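Local coordinates for protein lactate dehydrogenase (Eimeria maxima, PDB 6CT6) that probably interconverts pyruvate and lactate with NAD(H) as cofactor, and is held here with NADH and the substrate analogue oxamate, at residues B[274-282]-B[309-320]. Residues are numbered along the deposited sequence; the frame is centred on the assembly and turned at random.
Sequences QYNVNNHYL and LQGSIDEVLEMQ
L309, on helix 303-328, touches both Y275 and L282: CD2 lies 3.8 Å from Y275 CD1, while CD1 meets L282 CD2 tip to tip. One turn on, S312 lays CB against L282 CD1, while its OG is bonded to N190 O and V186 N. I313 packs against both the turn at 275-277 and the H280 ring. With CG1 beside its own backbone N (chi1 -60°) and the chain then extended, CD1 comes to 3.4 Å from Y275 O and 3.7 Å from V277 CG2; the CG2 branch sits at the edge of the H280 ring, 3.8 Å from NE2. V316 turns CG1 toward the same imidazole, 3.4 Å from H280 ND1, and L317 CD2 packs at 3.8 Å from H280 CD2. Last comes Q320, whose NE2 lies 3.3 Å from H280 CB. V277 CG1 covers one face of the imidazole, over its centre, and ND1 donates to Y281 O (3.0 Å, 150°) from above the carbonyl plane; bond and packing together help hold the ring's rotation. The loop, with a G1 bulge at N279 and H280 opposite L271, leads into strand 281-289, next to the outermost strand 294-296, so the contact lays the entry to that strand on helix 303-328. The helix meets the buried ring mostly with aliphatic carbon, Q320 NE2 being the polar exception; in such surroundings the imidazole is probably neutral, its proton on ND1.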
ATOM      1  N   GLN B 274       9.313 -19.172 -30.507  1.00 42.85           N
ATOM      2  CA  GLN B 274       8.215 -19.675 -29.694  1.00 39.63           C
ATOM      3  C   GLN B 274       6.935 -18.910 -29.997  1.00 41.89           C
ATOM      4  O   GLN B 274       6.951 -17.695 -30.210  1.00 39.81           O
ATOM      5  CB  GLN B 274       8.546 -19.553 -28.205  1.00 43.18           C
ATOM      6  CG  GLN B 274       9.893 -20.132 -27.789  1.00 42.67           C
ATOM      7  CD  GLN B 274      11.011 -19.110 -27.844  1.00 47.72           C
ATOM      8  OE1 GLN B 274      10.935 -18.126 -28.583  1.00 45.47           O
ATOM      9  NE2 GLN B 274      12.054 -19.330 -27.049  1.00 45.21           N
ATOM     10  N   TYR B 275       5.817 -19.634 -30.010  1.00 35.77           N
ATOM     11  CA  TYR B 275       4.493 -19.037 -30.162  1.00 40.23           C
ATOM     12  C   TYR B 275       4.341 -18.286 -31.479  1.00 48.49           C
ATOM     13  O   TYR B 275       3.490 -17.398 -31.597  1.00 44.82           O
ATOM     14  CB  TYR B 275       4.182 -18.102 -28.988  1.00 41.97           C
ATOM     15  CG  TYR B 275       4.007 -18.837 -27.683  1.00 36.91           C
ATOM     16  CD1 TYR B 275       2.765 -19.318 -27.304  1.00 34.26           C
ATOM     17  CD2 TYR B 275       5.084 -19.059 -26.837  1.00 37.04           C
ATOM     18  CE1 TYR B 275       2.594 -19.996 -26.116  1.00 38.71           C
ATOM     19  CE2 TYR B 275       4.925 -19.738 -25.645  1.00 36.42           C
ATOM     20  CZ  TYR B 275       3.676 -20.203 -25.290  1.00 36.27           C
ATOM     21  OH  TYR B 275       3.507 -20.880 -24.105  1.00 35.89           O
ATOM     22  N   ASN B 276       5.150 -18.627 -32.480  1.00 49.05           N
ATOM     23  CA  ASN B 276       5.118 -17.961 -33.776  1.00 54.06           C
ATOM     24  C   ASN B 276       5.500 -16.489 -33.663  1.00 52.73           C
ATOM     25  O   ASN B 276       5.111 -15.674 -34.506  1.00 55.57           O
ATOM     26  CB  ASN B 276       3.737 -18.106 -34.427  1.00 57.95           C
ATOM     27  CG  ASN B 276       3.765 -17.846 -35.916  1.00 64.39           C
ATOM     28  OD1 ASN B 276       3.308 -16.804 -36.384  1.00 70.51           O
ATOM     29  ND2 ASN B 276       4.309 -18.794 -36.672  1.00 68.01           N
ATOM     30  N   VAL B 277       6.258 -16.138 -32.624  1.00 47.10           N
ATOM     31  CA  VAL B 277       6.690 -14.767 -32.372  1.00 48.86           C
ATOM     32  C   VAL B 277       8.123 -14.618 -32.855  1.00 45.73           C
ATOM     33  O   VAL B 277       8.969 -15.486 -32.608  1.00 47.36           O
ATOM     34  CB  VAL B 277       6.569 -14.415 -30.876  1.00 42.45           C
ATOM     35  CG1 VAL B 277       7.224 -13.070 -30.579  1.00 40.81           C
ATOM     36  CG2 VAL B 277       5.110 -14.398 -30.453  1.00 38.43           C
ATOM     37  N   ASN B 278       8.404 -13.508 -33.532  1.00 48.49           N
ATOM     38  CA  ASN B 278       9.702 -13.277 -34.162  1.00 52.51           C
ATOM     39  C   ASN B 278      10.314 -11.988 -33.619  1.00 50.17           C
ATOM     40  O   ASN B 278       9.952 -10.888 -34.047  1.00 48.42           O
ATOM     41  CB  ASN B 278       9.548 -13.228 -35.679  1.00 56.06           C
ATOM     42  CG  ASN B 278       9.093 -14.554 -36.256  1.00 66.49           C
ATOM     43  OD1 ASN B 278       9.722 -15.589 -36.031  1.00 62.18           O
ATOM     44  ND2 ASN B 278       7.982 -14.535 -36.987  1.00 55.90           N
ATOM     45  N   ASN B 279      11.242 -12.136 -32.674  1.00 46.62           N
ATOM     46  CA  ASN B 279      12.069 -11.029 -32.189  1.00 55.49           C
ATOM     47  C   ASN B 279      11.230  -9.922 -31.544  1.00 49.98           C
ATOM     48  O   ASN B 279      11.436  -8.734 -31.800  1.00 47.16           O
ATOM     49  CB  ASN B 279      12.936 -10.464 -33.319  1.00 60.11           C
ATOM     50  CG  ASN B 279      13.816  -9.308 -32.868  1.00 79.42           C
ATOM     51  OD1 ASN B 279      14.421  -9.351 -31.798  1.00 84.62           O
ATOM     52  ND2 ASN B 279      13.873  -8.259 -33.680  1.00 73.25           N
ATOM     53  N   HIS B 280      10.281 -10.299 -30.693  1.00 42.94           N
ATOM     54  CA  HIS B 280       9.626  -9.311 -29.844  1.00 42.16           C
ATOM     55  C   HIS B 280       9.018 -10.026 -28.643  1.00 41.74           C
ATOM     56  O   HIS B 280       9.205 -11.231 -28.451  1.00 37.08           O
ATOM     57  CB  HIS B 280       8.598  -8.484 -30.630  1.00 43.87           C
ATOM     58  CG  HIS B 280       7.377  -9.239 -31.059  1.00 42.98           C
ATOM     59  ND1 HIS B 280       6.321  -9.498 -30.211  1.00 40.92           N
ATOM     60  CD2 HIS B 280       7.019  -9.740 -32.265  1.00 43.19           C
ATOM     61  CE1 HIS B 280       5.377 -10.147 -30.868  1.00 42.06           C
ATOM     62  NE2 HIS B 280       5.777 -10.309 -32.118  1.00 43.22           N
ATOM     63  N   TYR B 281       8.312  -9.259 -27.817  1.00 36.02           N
ATOM     64  CA  TYR B 281       7.855  -9.718 -26.515  1.00 37.57           C
ATOM     65  C   TYR B 281       6.379 -10.098 -26.551  1.00 35.50           C
ATOM     66  O   TYR B 281       5.596  -9.563 -27.340  1.00 35.53           O
ATOM     67  CB  TYR B 281       8.091  -8.637 -25.457  1.00 33.55           C
ATOM     68  CG  TYR B 281       9.555  -8.345 -25.221  1.00 34.39           C
ATOM     69  CD1 TYR B 281      10.204  -8.820 -24.090  1.00 31.98           C
ATOM     70  CD2 TYR B 281      10.291  -7.611 -26.137  1.00 34.53           C
ATOM     71  CE1 TYR B 281      11.543  -8.562 -23.874  1.00 33.20           C
ATOM     72  CE2 TYR B 281      11.631  -7.347 -25.933  1.00 37.83           C
ATOM     73  CZ  TYR B 281      12.253  -7.826 -24.799  1.00 33.15           C
ATOM     74  OH  TYR B 281      13.588  -7.569 -24.592  1.00 37.40           O
ATOM     75  N   LEU B 282       6.013 -11.037 -25.680  1.00 35.15           N
ATOM     76  CA  LEU B 282       4.638 -11.502 -25.573  1.00 33.30           C
ATOM     77  C   LEU B 282       4.457 -12.166 -24.215  1.00 32.06           C
ATOM     78  O   LEU B 282       5.386 -12.775 -23.680  1.00 32.21           O
ATOM     79  CB  LEU B 282       4.288 -12.480 -26.702  1.00 34.95           C
ATOM     80  CG  LEU B 282       2.809 -12.813 -26.905  1.00 34.80           C
ATOM     81  CD1 LEU B 282       2.063 -11.631 -27.512  1.00 39.63           C
ATOM     82  CD2 LEU B 282       2.649 -14.050 -27.777  1.00 38.87           C
ATOM     83  N   LEU B 309      -4.591 -15.978 -30.317  1.00 38.17           N
ATOM     84  CA  LEU B 309      -3.294 -15.427 -29.941  1.00 40.69           C
ATOM     85  C   LEU B 309      -2.709 -14.551 -31.042  1.00 43.35           C
ATOM     86  O   LEU B 309      -1.969 -13.604 -30.751  1.00 41.20           O
ATOM     87  CB  LEU B 309      -2.312 -16.549 -29.597  1.00 39.40           C
ATOM     88  CG  LEU B 309      -0.963 -16.069 -29.051  1.00 38.04           C
ATOM     89  CD1 LEU B 309      -1.154 -15.269 -27.769  1.00 41.99           C
ATOM     90  CD2 LEU B 309      -0.030 -17.240 -28.806  1.00 40.23           C
ATOM     91  N   GLN B 310      -3.012 -14.850 -32.307  1.00 44.01           N
ATOM     92  CA  GLN B 310      -2.487 -14.022 -33.387  1.00 41.96           C
ATOM     93  C   GLN B 310      -3.027 -12.602 -33.291  1.00 39.86           C
ATOM     94  O   GLN B 310      -2.351 -11.649 -33.696  1.00 40.93           O
ATOM     95  CB  GLN B 310      -2.819 -14.644 -34.745  1.00 48.88           C
ATOM     96  CG  GLN B 310      -2.009 -14.074 -35.911  1.00 46.87           C
ATOM     97  CD  GLN B 310      -0.509 -14.255 -35.740  1.00 52.34           C
ATOM     98  OE1 GLN B 310       0.266 -13.332 -35.983  1.00 53.98           O
ATOM     99  NE2 GLN B 310      -0.094 -15.451 -35.330  1.00 54.62           N
ATOM    100  N   GLY B 311      -4.238 -12.442 -32.752  1.00 41.01           N
ATOM    101  CA  GLY B 311      -4.734 -11.109 -32.448  1.00 44.42           C
ATOM    102  C   GLY B 311      -3.815 -10.348 -31.512  1.00 46.91           C
ATOM    103  O   GLY B 311      -3.542  -9.164 -31.723  1.00 39.31           O
ATOM    104  N   SER B 312      -3.323 -11.014 -30.465  1.00 41.62           N
ATOM    105  CA  SER B 312      -2.360 -10.377 -29.572  1.00 41.88           C
ATOM    106  C   SER B 312      -1.073 -10.041 -30.313  1.00 40.48           C
ATOM    107  O   SER B 312      -0.555  -8.923 -30.205  1.00 42.28           O
ATOM    108  CB  SER B 312      -2.067 -11.284 -28.374  1.00 40.97           C
ATOM    109  OG  SER B 312      -3.057 -11.148 -27.369  1.00 41.01           O
ATOM    110  N   ILE B 313      -0.543 -10.998 -31.078  1.00 38.85           N
ATOM    111  CA  ILE B 313       0.715 -10.772 -31.783  1.00 42.46           C
ATOM    112  C   ILE B 313       0.570  -9.623 -32.775  1.00 44.02           C
ATOM    113  O   ILE B 313       1.493  -8.821 -32.956  1.00 40.95           O
ATOM    114  CB  ILE B 313       1.185 -12.068 -32.474  1.00 42.52           C
ATOM    115  CG1 ILE B 313       1.403 -13.171 -31.432  1.00 44.54           C
ATOM    116  CG2 ILE B 313       2.480 -11.819 -33.248  1.00 39.98           C
ATOM    117  CD1 ILE B 313       1.747 -14.532 -32.017  1.00 45.08           C
ATOM    118  N   ASP B 314      -0.588  -9.519 -33.432  1.00 40.98           N
ATOM    119  CA  ASP B 314      -0.792  -8.422 -34.372  1.00 46.77           C
ATOM    120  C   ASP B 314      -0.849  -7.082 -33.648  1.00 45.79           C
ATOM    121  O   ASP B 314      -0.322  -6.080 -34.146  1.00 47.45           O
ATOM    122  CB  ASP B 314      -2.067  -8.644 -35.185  1.00 45.76           C
ATOM    123  CG  ASP B 314      -1.961  -9.827 -36.126  1.00 47.80           C
ATOM    124  OD1 ASP B 314      -0.825 -10.238 -36.449  1.00 42.51           O
ATOM    125  OD2 ASP B 314      -3.013 -10.345 -36.551  1.00 45.63           O
ATOM    126  N   GLU B 315      -1.484  -7.041 -32.473  1.00 44.29           N
ATOM    127  CA  GLU B 315      -1.528  -5.800 -31.707  1.00 42.13           C
ATOM    128  C   GLU B 315      -0.123  -5.313 -31.371  1.00 45.53           C
ATOM    129  O   GLU B 315       0.160  -4.111 -31.449  1.00 47.76           O
ATOM    130  CB  GLU B 315      -2.352  -5.990 -30.432  1.00 45.60           C
ATOM    131  CG  GLU B 315      -2.556  -4.702 -29.634  1.00 43.39           C
ATOM    132  CD  GLU B 315      -3.564  -4.853 -28.509  1.00 47.75           C
ATOM    133  OE1 GLU B 315      -4.410  -5.768 -28.578  1.00 47.59           O
ATOM    134  OE2 GLU B 315      -3.507  -4.052 -27.553  1.00 53.70           O
ATOM    135  N   VAL B 316       0.775  -6.229 -31.005  1.00 46.67           N
ATOM    136  CA  VAL B 316       2.153  -5.844 -30.707  1.00 45.52           C
ATOM    137  C   VAL B 316       2.849  -5.348 -31.969  1.00 49.60           C
ATOM    138  O   VAL B 316       3.534  -4.318 -31.955  1.00 49.46           O
ATOM    139  CB  VAL B 316       2.915  -7.022 -30.070  1.00 43.80           C
ATOM    140  CG1 VAL B 316       4.394  -6.677 -29.879  1.00 40.69           C
ATOM    141  CG2 VAL B 316       2.286  -7.402 -28.737  1.00 44.68           C
ATOM    142  N   LEU B 317       2.689  -6.076 -33.076  1.00 43.26           N
ATOM    143  CA  LEU B 317       3.323  -5.671 -34.326  1.00 50.10           C
ATOM    144  C   LEU B 317       2.801  -4.321 -34.797  1.00 50.42           C
ATOM    145  O   LEU B 317       3.569  -3.484 -35.283  1.00 47.97           O
ATOM    146  CB  LEU B 317       3.091  -6.735 -35.396  1.00 48.71           C
ATOM    147  CG  LEU B 317       3.739  -8.095 -35.138  1.00 46.72           C
ATOM    148  CD1 LEU B 317       3.237  -9.107 -36.151  1.00 44.75           C
ATOM    149  CD2 LEU B 317       5.255  -7.986 -35.191  1.00 44.37           C
ATOM    150  N   GLU B 318       1.492  -4.095 -34.673  1.00 49.09           N
ATOM    151  CA  GLU B 318       0.932  -2.792 -35.015  1.00 52.77           C
ATOM    152  C   GLU B 318       1.608  -1.684 -34.217  1.00 51.29           C
ATOM    153  O   GLU B 318       1.861  -0.594 -34.744  1.00 48.35           O
ATOM    154  CB  GLU B 318      -0.579  -2.795 -34.768  1.00 54.87           C
ATOM    155  CG  GLU B 318      -1.341  -1.714 -35.522  1.00 76.42           C
ATOM    156  CD  GLU B 318      -2.836  -1.974 -35.559  1.00 94.78           C
ATOM    157  OE1 GLU B 318      -3.295  -2.915 -34.876  1.00 85.43           O
ATOM    158  OE2 GLU B 318      -3.552  -1.242 -36.274  1.00 98.36           O
ATOM    159  N   MET B 319       1.921  -1.948 -32.945  1.00 47.80           N
ATOM    160  CA  MET B 319       2.576  -0.940 -32.117  1.00 46.22           C
ATOM    161  C   MET B 319       4.030  -0.745 -32.525  1.00 48.16           C
ATOM    162  O   MET B 319       4.541   0.382 -32.494  1.00 46.46           O
ATOM    163  CB  MET B 319       2.482  -1.328 -30.640  1.00 50.05           C
ATOM    164  CG  MET B 319       1.102  -1.120 -30.024  1.00 53.36           C
ATOM    165  SD  MET B 319       1.062  -1.344 -28.229  1.00 48.42           S
ATOM    166  CE  MET B 319       1.263  -3.118 -28.076  1.00 47.26           C
ATOM    167  N   GLN B 320       4.716  -1.825 -32.909  1.00 44.54           N
ATOM    168  CA  GLN B 320       6.092  -1.695 -33.379  1.00 46.00           C
ATOM    169  C   GLN B 320       6.184  -0.751 -34.570  1.00 45.25           C
ATOM    170  O   GLN B 320       7.147   0.014 -34.696  1.00 45.66           O
ATOM    171  CB  GLN B 320       6.659  -3.062 -33.761  1.00 50.90           C
ATOM    172  CG  GLN B 320       6.946  -3.983 -32.596  1.00 62.51           C
ATOM    173  CD  GLN B 320       7.718  -5.214 -33.026  1.00 60.21           C
ATOM    174  OE1 GLN B 320       7.442  -5.800 -34.073  1.00 53.00           O
ATOM    175  NE2 GLN B 320       8.706  -5.602 -32.230  1.00 64.03           N
TER